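Local coordinates for hypothetical protein BA_2335 (Bacillus anthracis, PDB 4H4N), which is of unknown function but is a small all-beta protein carrying a BA_2335-like family sequence, at residues Ile9-Pro14 / Gln46-Tyr51; Ser17-Thr22 / Tyr57-Arg62; Val30-Ser35 / Arg50-Thr55. One frame throughout, in Å; residues are numbered along the deposited sequence.

How the contacts relate
From the N terminus, strand 9-13 pairs antiparallel with strand 44-48, whose residues 46-48 lie in contact 1, and so closes a loop of 31 residues. Strand 17-24 leaves from inside that loop and finds its partner 57-62 only after contact 1 has closed; contacts 1 and 2 therefore cross along the chain. Contact 3, 30-35 with 50-55, is nested within the span of contact 2 and ends on the same stretch as contact 1, sharing R50 and Y51. Contact 1 makes the two-stranded sheet and contact 2 one edge of the three-stranded sheet. F11 packs between them, on L19, V21, Y57 and T59, while contact 3 brings the loop after strand 44-48 against strand 30-38.

Contact 1 of 3, residues Ile9-Pro14 / Gln46-Tyr51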
loop_
_atom_site.group_PDB
_atom_site.type_symbol
_atom_site.label_atom_id
_atom_site.label_comp_id
_atom_site.label_asym_id
_atom_site.label_seq_id
_atom_site.Cartn_x
_atom_site.Cartn_y
_atom_site.Cartn_z
ATOM N N ILE A 9 5.618 8.365 1.886
ATOM C CA ILE A 9 6.173 7.015 1.804
ATOM C C ILE A 9 5.861 6.570 0.377
ATOM O O ILE A 9 4.712 6.656 -0.066
ATOM C CB ILE A 9 5.574 6.022 2.831
ATOM C CG1 ILE A 9 5.638 6.577 4.248
ATOM C CG2 ILE A 9 6.305 4.695 2.746
ATOM C CD1 ILE A 9 4.804 5.771 5.229
ATOM N N ALA A 10 6.883 6.097 -0.339
ATOM C CA ALA A 10 6.748 5.690 -1.733
ATOM C C ALA A 10 6.580 4.188 -1.827
ATOM O O ALA A 10 7.231 3.433 -1.106
ATOM C CB ALA A 10 7.978 6.130 -2.523
ATOM N N PHE A 11 5.763 3.769 -2.790
ATOM C CA PHE A 11 5.460 2.369 -3.053
ATOM C C PHE A 11 5.479 2.072 -4.541
ATOM O O PHE A 11 4.995 2.847 -5.339
ATOM C CB PHE A 11 4.075 2.016 -2.512
ATOM C CG PHE A 11 3.980 2.130 -1.046
ATOM C CD1 PHE A 11 4.430 1.100 -0.248
ATOM C CD2 PHE A 11 3.481 3.262 -0.451
ATOM C CE1 PHE A 11 4.394 1.196 1.120
ATOM C CE2 PHE A 11 3.415 3.363 0.924
ATOM C CZ PHE A 11 3.884 2.332 1.709
ATOM N N LYS A 12 6.042 0.931 -4.899
ATOM C CA LYS A 12 6.017 0.464 -6.277
ATOM C C LYS A 12 4.866 -0.514 -6.415
ATOM O O LYS A 12 4.818 -1.537 -5.735
ATOM C CB LYS A 12 7.326 -0.216 -6.652
ATOM C CG LYS A 12 7.362 -0.668 -8.097
ATOM C CD LYS A 12 8.755 -1.077 -8.524
ATOM C CE LYS A 12 9.254 -2.286 -7.762
ATOM N NZ LYS A 12 10.632 -2.642 -8.119
ATOM N N VAL A 13 3.941 -0.218 -7.300
ATOM C CA VAL A 13 2.797 -1.065 -7.523
ATOM C C VAL A 13 3.067 -1.873 -8.784
ATOM O O VAL A 13 3.285 -1.305 -9.848
ATOM C CB VAL A 13 1.504 -0.282 -7.659
ATOM C CG1 VAL A 13 0.319 -1.229 -7.712
ATOM C CG2 VAL A 13 1.360 0.727 -6.514
ATOM N N PRO A 14 3.058 -3.206 -8.694
ATOM C CA PRO A 14 3.328 -3.988 -9.895
ATOM C C PRO A 14 2.258 -3.817 -10.957
ATOM O O PRO A 14 1.161 -3.324 -10.680
ATOM C CB PRO A 14 3.348 -5.435 -9.372
ATOM C CG PRO A 14 3.641 -5.324 -7.934
ATOM C CD PRO A 14 2.964 -4.056 -7.498
ATOM N N GLN A 46 3.924 5.296 -6.505
ATOM C CA GLN A 46 2.964 6.236 -5.942
ATOM C C GLN A 46 3.355 6.526 -4.514
ATOM O O GLN A 46 3.773 5.616 -3.791
ATOM C CB GLN A 46 1.560 5.615 -5.945
ATOM C CG GLN A 46 0.512 6.301 -5.082
ATOM C CD GLN A 46 -0.100 7.460 -5.788
ATOM O OE1 GLN A 46 -0.404 7.376 -6.982
ATOM N NE2 GLN A 46 -0.333 8.546 -5.059
ATOM N N THR A 47 3.199 7.772 -4.085
ATOM C CA THR A 47 3.420 8.088 -2.680
ATOM C C THR A 47 2.113 8.184 -1.890
ATOM O O THR A 47 1.045 8.520 -2.421
ATOM C CB THR A 47 4.154 9.391 -2.486
ATOM O OG1 THR A 47 3.394 10.445 -3.057
ATOM C CG2 THR A 47 5.517 9.332 -3.103
ATOM N N ILE A 48 2.225 7.833 -0.614
ATOM C CA ILE A 48 1.163 7.978 0.379
ATOM C C ILE A 48 1.665 9.109 1.287
ATOM O O ILE A 48 2.750 9.018 1.871
ATOM C CB ILE A 48 0.945 6.676 1.174
ATOM C CG1 ILE A 48 0.394 5.545 0.276
ATOM C CG2 ILE A 48 0.008 6.933 2.350
ATOM C CD1 ILE A 48 -0.986 5.794 -0.293
ATOM N N THR A 49 0.874 10.178 1.400
ATOM C CA THR A 49 1.261 11.337 2.172
ATOM C C THR A 49 0.436 11.519 3.439
ATOM O O THR A 49 0.813 12.303 4.308
ATOM C CB THR A 49 1.157 12.605 1.304
ATOM O OG1 THR A 49 -0.183 12.765 0.829
ATOM C CG2 THR A 49 2.097 12.500 0.114
ATOM N N ARG A 50 -0.682 10.804 3.546
ATOM C CA ARG A 50 -1.545 10.874 4.716
ATOM C C ARG A 50 -1.614 9.489 5.310
ATOM O O ARG A 50 -1.936 8.519 4.635
ATOM C CB ARG A 50 -2.937 11.372 4.323
ATOM C CG ARG A 50 -2.904 12.780 3.704
ATOM C CD ARG A 50 -4.264 13.372 3.431
ATOM N NE ARG A 50 -5.010 13.583 4.656
ATOM C CZ ARG A 50 -6.246 14.088 4.706
ATOM N NH1 ARG A 50 -6.878 14.417 3.591
ATOM N NH2 ARG A 50 -6.864 14.235 5.865
ATOM N N TYR A 51 -1.316 9.407 6.588
ATOM C CA TYR A 51 -1.316 8.152 7.285
ATOM C C TYR A 51 -1.255 8.456 8.766
ATOM O O TYR A 51 -0.720 9.480 9.174
ATOM C CB TYR A 51 -0.141 7.249 6.849
ATOM C CG TYR A 51 1.208 7.900 6.862
ATOM C CD1 TYR A 51 1.978 7.953 8.025
ATOM C CD2 TYR A 51 1.755 8.427 5.696
ATOM C CE1 TYR A 51 3.226 8.538 8.026
ATOM C CE2 TYR A 51 3.015 9.024 5.694
ATOM C CZ TYR A 51 3.748 9.055 6.865
ATOM O OH TYR A 51 5.008 9.606 6.890
#
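I9 and F11 pair with I48 and Q46 as the hydrogen-bonded pairs of a two-stranded antiparallel sheet, with A10 and T47 forming the non-hydrogen-bonded pair between them. Four backbone bonds satisfy both the N-H and the C=O of I9 and F11. The straightest are the two of the I9-I48 pair, each 170° at the hydrogen: I48 N to I9 O is 2.8 Å and I9 N to I48 O 2.9 Å. At the other pair F11 N reaches Q46 O, and Q46 N returns to F11 O. I9 O has a further, weaker neighbour, CA of T47 at 3.2 Å. The Q46 amide folds over its own strand, and NE2 donates to O of the following residue, T47, at 3.0 Å, close to the amide plane.

On the face shared by I9, F11, I48 and Q46, F11 CE2 meets I48 CG1 at 3.8 Å, and the F11 ring lies edge-to-face with that of Y57. Y51 points its OH to the backbone O of K7, a bond that fixes the far end of the ring. CG1 of I9, anti to the carbonyl carbon (chi1 -52°), carries CD1 over one face of this ring, a CH-pi contact 3.9 Å from the centroid and 19° off the normal.

Contact 2 of 3, residues Ser17-Thr22 / Tyr57-Arg62; sequences SKLKVT and YETEVR. With SO4 (sulfate ion), chain F.
L19 and V21 lie opposite V61 and T59 as non-hydrogen-bonded pairs in an antiparallel strand pair, 158° between the strand directions. Packing is tight at L19 and V21, under F11, while V61 and T59 of the edge strand remain more exposed. CD1 of L19 comes within 3.7 Å of V61 CG2, and V21 and T59 run side by side, CG2 against CG2. The backbones are joined throughout: K18 with R62, K20 with E60 and T22 with E58 each exchange two N-H...O bonds, the K20 N to E60 O bond being 2.8 Å and almost straight.

The other face, carrying K18, K20, T22, E58, E60 and R62, is polar and looser, its side chains joined through bridging groups more than by direct packing. A water donates to K20 O at 2.8 Å and to E60 OE1 at 2.8 Å; its third partner is T22 OG1, a hydroxyl also bonded to N33 OD1. K20 O is thus gripped twice, since it accepts from E60 N as well. R62 bends at its second torsion (chi2 -59°), and its NH2 forms a salt bridge with E60 OE2 at 3.0 Å, meeting that oxygen from 67° out of the carboxylate plane. The guanidinium also holds a sulfate, probably from the crystallisation liquor, with NH2 on O3 at 2.6 Å and NH1 on O1 at 3.1 Å, the latter in the guanidinium plane. NZ of K20 approaches sulfate O2 too, but K20 has a second conformer, so that bond is doubtful.

Strand 17-24 is the central one of three: beyond it strand 30-38 pairs through the backbones of S17, L19 and V21, while F11 of strand 9-13 covers L19, V21 and T59.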
loop_
_atom_site.group_PDB
_atom_site.type_symbol
_atom_site.label_atom_id
_atom_site.label_comp_id
_atom_site.label_asym_id
_atom_site.label_seq_id
_atom_site.Cartn_x
_atom_site.Cartn_y
_atom_site.Cartn_z
ATOM N N SER A 17 -2.162 -4.496 -10.877
ATOM C CA SER A 17 -2.265 -4.909 -9.493
ATOM C C SER A 17 -2.794 -3.803 -8.600
ATOM O O SER A 17 -2.812 -2.623 -8.949
ATOM C CB SER A 17 -0.873 -5.319 -8.959
ATOM O OG SER A 17 -0.310 -6.400 -9.664
ATOM N N LYS A 18 -3.211 -4.225 -7.413
ATOM C CA LYS A 18 -3.538 -3.356 -6.305
ATOM C C LYS A 18 -2.555 -3.660 -5.181
ATOM O O LYS A 18 -2.362 -4.813 -4.810
ATOM C CB LYS A 18 -4.970 -3.609 -5.822
ATOM C CG LYS A 18 -5.338 -2.784 -4.583
ATOM C CD LYS A 18 -6.708 -3.063 -4.033
ATOM C CE LYS A 18 -7.762 -2.519 -4.949
ATOM N NZ LYS A 18 -9.095 -2.457 -4.264
ATOM N N LEU A 19 -1.921 -2.633 -4.647
ATOM C CA LEU A 19 -1.063 -2.754 -3.486
ATOM C C LEU A 19 -1.852 -2.319 -2.257
ATOM O O LEU A 19 -2.414 -1.227 -2.230
ATOM C CB LEU A 19 0.167 -1.878 -3.633
ATOM C CG LEU A 19 1.269 -2.141 -2.591
ATOM C CD1 LEU A 19 2.002 -3.448 -2.859
ATOM C CD2 LEU A 19 2.228 -0.966 -2.519
ATOM N N LYS A 20 -1.885 -3.179 -1.247
ATOM C CA LYS A 20 -2.576 -2.926 0.013
ATOM C C LYS A 20 -1.530 -2.738 1.098
ATOM O O LYS A 20 -0.762 -3.658 1.357
ATOM C CB LYS A 20 -3.495 -4.095 0.355
ATOM C CG LYS A 20 -4.578 -4.379 -0.691
ATOM C CD LYS A 20 -5.542 -5.472 -0.218
ATOM C CE LYS A 20 -6.720 -5.666 -1.156
ATOM N NZ LYS A 20 -7.773 -6.525 -0.538
ATOM N N VAL A 21 -1.528 -1.572 1.737
ATOM C CA VAL A 21 -0.568 -1.226 2.768
ATOM C C VAL A 21 -1.307 -1.227 4.105
ATOM O O VAL A 21 -2.296 -0.522 4.265
ATOM C CB VAL A 21 0.044 0.166 2.513
ATOM C CG1 VAL A 21 1.094 0.493 3.560
ATOM C CG2 VAL A 21 0.624 0.261 1.095
ATOM N N THR A 22 -0.841 -2.041 5.042
ATOM C CA THR A 22 -1.415 -2.109 6.373
ATOM C C THR A 22 -0.451 -1.494 7.367
ATOM O O THR A 22 0.722 -1.845 7.400
ATOM C CB THR A 22 -1.706 -3.567 6.763
ATOM O OG1 THR A 22 -2.567 -4.161 5.792
ATOM C CG2 THR A 22 -2.379 -3.630 8.115
ATOM N N TYR A 57 4.706 -0.827 8.762
ATOM C CA TYR A 57 3.719 -1.188 7.769
ATOM C C TYR A 57 4.162 -2.473 7.086
ATOM O O TYR A 57 5.334 -2.840 7.104
ATOM C CB TYR A 57 3.472 -0.061 6.742
ATOM C CG TYR A 57 4.631 0.234 5.844
ATOM C CD1 TYR A 57 4.878 -0.556 4.736
ATOM C CD2 TYR A 57 5.477 1.289 6.086
ATOM C CE1 TYR A 57 5.966 -0.337 3.912
ATOM C CE2 TYR A 57 6.567 1.539 5.248
ATOM C CZ TYR A 57 6.801 0.721 4.162
ATOM O OH TYR A 57 7.881 0.977 3.342
ATOM N N GLU A 58 3.195 -3.140 6.477
ATOM C CA GLU A 58 3.455 -4.275 5.592
ATOM C C GLU A 58 2.625 -4.076 4.335
ATOM O O GLU A 58 1.652 -3.335 4.327
ATOM C CB GLU A 58 3.096 -5.605 6.245
ATOM C CG GLU A 58 3.834 -5.883 7.525
ATOM C CD GLU A 58 5.315 -6.217 7.378
ATOM O OE1 GLU A 58 5.841 -6.333 6.257
ATOM O OE2 GLU A 58 5.958 -6.370 8.440
ATOM N N THR A 59 3.018 -4.736 3.263
ATOM C CA THR A 59 2.336 -4.636 1.996
ATOM C C THR A 59 1.918 -5.992 1.464
ATOM O O THR A 59 2.552 -7.021 1.725
ATOM C CB THR A 59 3.209 -3.929 0.939
ATOM O OG1 THR A 59 4.367 -4.714 0.665
ATOM C CG2 THR A 59 3.642 -2.566 1.402
ATOM N N GLU A 60 0.859 -5.967 0.669
ATOM C CA GLU A 60 0.335 -7.109 -0.049
ATOM C C GLU A 60 0.007 -6.671 -1.463
ATOM O O GLU A 60 -0.472 -5.568 -1.676
ATOM C CB GLU A 60 -0.990 -7.607 0.578
ATOM C CG GLU A 60 -0.847 -8.206 1.933
ATOM C CD GLU A 60 -2.181 -8.427 2.581
ATOM O OE1 GLU A 60 -2.825 -7.413 2.953
ATOM O OE2 GLU A 60 -2.578 -9.601 2.782
ATOM N N VAL A 61 0.182 -7.576 -2.417
ATOM C CA VAL A 61 -0.174 -7.334 -3.812
ATOM C C VAL A 61 -1.341 -8.222 -4.184
ATOM O O VAL A 61 -1.329 -9.419 -3.891
ATOM C CB VAL A 61 1.022 -7.650 -4.730
ATOM C CG1 VAL A 61 0.615 -7.538 -6.205
ATOM C CG2 VAL A 61 2.200 -6.779 -4.414
ATOM N N ARG A 62 -2.337 -7.642 -4.839
ATOM C CA ARG A 62 -3.449 -8.395 -5.366
ATOM C C ARG A 62 -3.609 -8.060 -6.844
ATOM O O ARG A 62 -3.155 -7.030 -7.302
ATOM C CB ARG A 62 -4.705 -8.098 -4.576
ATOM C CG ARG A 62 -4.534 -8.475 -3.096
ATOM C CD ARG A 62 -4.194 -9.980 -2.837
ATOM N NE ARG A 62 -3.929 -10.202 -1.419
ATOM C CZ ARG A 62 -4.890 -10.285 -0.513
ATOM N NH1 ARG A 62 -6.159 -10.237 -0.883
ATOM N NH2 ARG A 62 -4.612 -10.436 0.759
HETATM S S SO4 F . -7.790 -9.399 2.164
HETATM O O1 SO4 F . -8.427 -10.302 1.214
HETATM O O2 SO4 F . -7.696 -8.079 1.553
HETATM O O3 SO4 F . -6.459 -9.879 2.520
HETATM O O4 SO4 F . -8.612 -9.321 3.369
HETATM O O HOH W 1 -1.395 -5.135 3.601
#

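Contact 3 of 3, residues Val30-Ser35 / Arg50-Thr55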
loop_
_atom_site.group_PDB
_atom_site.type_symbol
_atom_site.label_atom_id
_atom_site.label_comp_id
_atom_site.label_asym_id
_atom_site.label_seq_id
_atom_site.Cartn_x
_atom_site.Cartn_y
_atom_site.Cartn_z
ATOM N N VAL A 30 -3.741 -3.771 13.883
ATOM C CA VAL A 30 -3.954 -3.021 12.666
ATOM C C VAL A 30 -4.546 -1.664 13.008
ATOM O O VAL A 30 -5.564 -1.574 13.699
ATOM C CB VAL A 30 -4.899 -3.762 11.723
ATOM C CG1 VAL A 30 -5.232 -2.884 10.523
ATOM C CG2 VAL A 30 -4.292 -5.057 11.288
ATOM N N ILE A 31 -3.880 -0.606 12.568
ATOM C CA ILE A 31 -4.362 0.759 12.741
ATOM C C ILE A 31 -5.297 1.107 11.581
ATOM O O ILE A 31 -6.429 1.521 11.798
ATOM C CB ILE A 31 -3.214 1.763 12.818
ATOM C CG1 ILE A 31 -2.258 1.414 13.962
ATOM C CG2 ILE A 31 -3.738 3.177 12.988
ATOM C CD1 ILE A 31 -0.949 2.151 13.878
ATOM N N THR A 32 -4.810 0.967 10.352
ATOM C CA THR A 32 -5.615 1.223 9.169
ATOM C C THR A 32 -4.932 0.603 7.976
ATOM O O THR A 32 -3.835 0.060 8.070
ATOM C CB THR A 32 -5.861 2.722 8.926
ATOM O OG1 THR A 32 -6.973 2.898 8.049
ATOM C CG2 THR A 32 -4.655 3.429 8.369
ATOM N N ASN A 33 -5.627 0.677 6.856
ATOM C CA ASN A 33 -5.163 0.189 5.597
ATOM C C ASN A 33 -5.349 1.263 4.545
ATOM O O ASN A 33 -6.303 2.034 4.599
ATOM C CB ASN A 33 -6.056 -0.985 5.202
ATOM C CG ASN A 33 -6.144 -2.038 6.280
ATOM O OD1 ASN A 33 -5.279 -2.877 6.386
ATOM N ND2 ASN A 33 -7.200 -2.003 7.080
ATOM N N VAL A 34 -4.436 1.302 3.584
ATOM C CA VAL A 34 -4.596 2.126 2.405
ATOM C C VAL A 34 -4.286 1.251 1.190
ATOM O O VAL A 34 -3.666 0.189 1.323
ATOM C CB VAL A 34 -3.733 3.396 2.426
ATOM C CG1 VAL A 34 -4.067 4.258 3.646
ATOM C CG2 VAL A 34 -2.304 3.086 2.384
ATOM N N SER A 35 -4.709 1.662 0.017
ATOM C CA SER A 35 -4.443 0.880 -1.159
ATOM C C SER A 35 -4.252 1.755 -2.369
ATOM O O SER A 35 -4.680 2.909 -2.411
ATOM C CB SER A 35 -5.534 -0.147 -1.371
ATOM O OG SER A 35 -6.788 0.481 -1.590
ATOM N N ARG A 50 -0.682 10.804 3.546
ATOM C CA ARG A 50 -1.545 10.874 4.716
ATOM C C ARG A 50 -1.614 9.489 5.310
ATOM O O ARG A 50 -1.936 8.519 4.635
ATOM C CB ARG A 50 -2.937 11.372 4.323
ATOM C CG ARG A 50 -2.904 12.780 3.704
ATOM C CD ARG A 50 -4.264 13.372 3.431
ATOM N NE ARG A 50 -5.010 13.583 4.656
ATOM C CZ ARG A 50 -6.246 14.088 4.706
ATOM N NH1 ARG A 50 -6.878 14.417 3.591
ATOM N NH2 ARG A 50 -6.864 14.235 5.865
ATOM N N TYR A 51 -1.316 9.407 6.588
ATOM C CA TYR A 51 -1.316 8.152 7.285
ATOM C C TYR A 51 -1.255 8.456 8.766
ATOM O O TYR A 51 -0.720 9.480 9.174
ATOM C CB TYR A 51 -0.141 7.249 6.849
ATOM C CG TYR A 51 1.208 7.900 6.862
ATOM C CD1 TYR A 51 1.978 7.953 8.025
ATOM C CD2 TYR A 51 1.755 8.427 5.696
ATOM C CE1 TYR A 51 3.226 8.538 8.026
ATOM C CE2 TYR A 51 3.015 9.024 5.694
ATOM C CZ TYR A 51 3.748 9.055 6.865
ATOM O OH TYR A 51 5.008 9.606 6.890
ATOM N N PRO A 52 -1.774 7.547 9.587
ATOM C CA PRO A 52 -1.706 7.754 11.018
ATOM C C PRO A 52 -0.313 7.482 11.545
ATOM O O PRO A 52 0.510 6.869 10.867
ATOM C CB PRO A 52 -2.657 6.679 11.558
ATOM C CG PRO A 52 -2.601 5.603 10.561
ATOM C CD PRO A 52 -2.472 6.289 9.249
ATOM N N ASN A 53 -0.054 7.939 12.757
ATOM C CA ASN A 53 1.165 7.545 13.434
ATOM C C ASN A 53 1.167 6.020 13.460
ATOM O O ASN A 53 0.129 5.401 13.664
ATOM C CB ASN A 53 1.231 8.123 14.842
ATOM C CG ASN A 53 1.417 9.628 14.848
ATOM O OD1 ASN A 53 1.871 10.216 13.866
ATOM N ND2 ASN A 53 1.086 10.255 15.965
ATOM N N TYR A 54 2.319 5.421 13.199
ATOM C CA TYR A 54 2.421 3.968 13.059
ATOM C C TYR A 54 3.761 3.469 13.554
ATOM O O TYR A 54 4.720 4.218 13.660
ATOM C CB TYR A 54 2.221 3.548 11.576
ATOM C CG TYR A 54 3.376 3.906 10.670
ATOM C CD1 TYR A 54 3.479 5.162 10.105
ATOM C CD2 TYR A 54 4.381 2.991 10.410
ATOM C CE1 TYR A 54 4.547 5.488 9.297
ATOM C CE2 TYR A 54 5.454 3.307 9.596
ATOM C CZ TYR A 54 5.540 4.552 9.048
ATOM O OH TYR A 54 6.621 4.863 8.253
ATOM N N THR A 55 3.813 2.176 13.837
ATOM C CA THR A 55 5.030 1.510 14.237
ATOM C C THR A 55 5.721 0.826 13.050
ATOM O O THR A 55 6.939 0.955 12.888
ATOM C CB THR A 55 4.733 0.534 15.376
ATOM O OG1 THR A 55 4.175 1.268 16.487
ATOM C CG2 THR A 55 5.961 -0.189 15.802
#
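The backbone oxygen of V34 probably accepts from V21 N at 2.8 Å, a bond that fastens strand 30-38 to strand 17-24 and holds I31 and T32 of the same strand where they meet P52. No hydrogen bond joins 30-35 to 50-55, and the evidence for their association is apolar packing round the ring of P52. CG2 of I31 rests 3.6 Å from P52 CG, the two side chains lying alongside and running in opposite senses. From the T32 side, CG2 comes at the CD and CG corner of the ring, 3.7 Å from P52 CD.

Both neighbours can face P52 because strand 30-38 carries a classic beta bulge here. I31 has a helix-like backbone (phi -86°, psi -56°), T32 is extended, and both bond by their backbones to F23 of strand 17-24, which puts two consecutive side chains on one side of the sheet. In I31 the CG1 branch stands anti to the carbonyl carbon (chi1 -58°) and carries CD1 along the loop past P52, to 3.4 Å from N53 O and 3.9 Å from Y54 CA. CB of Y54 is a little farther from the same methyl, and the Y54 ring continues beyond it to lie edge-to-face with the ring of F23.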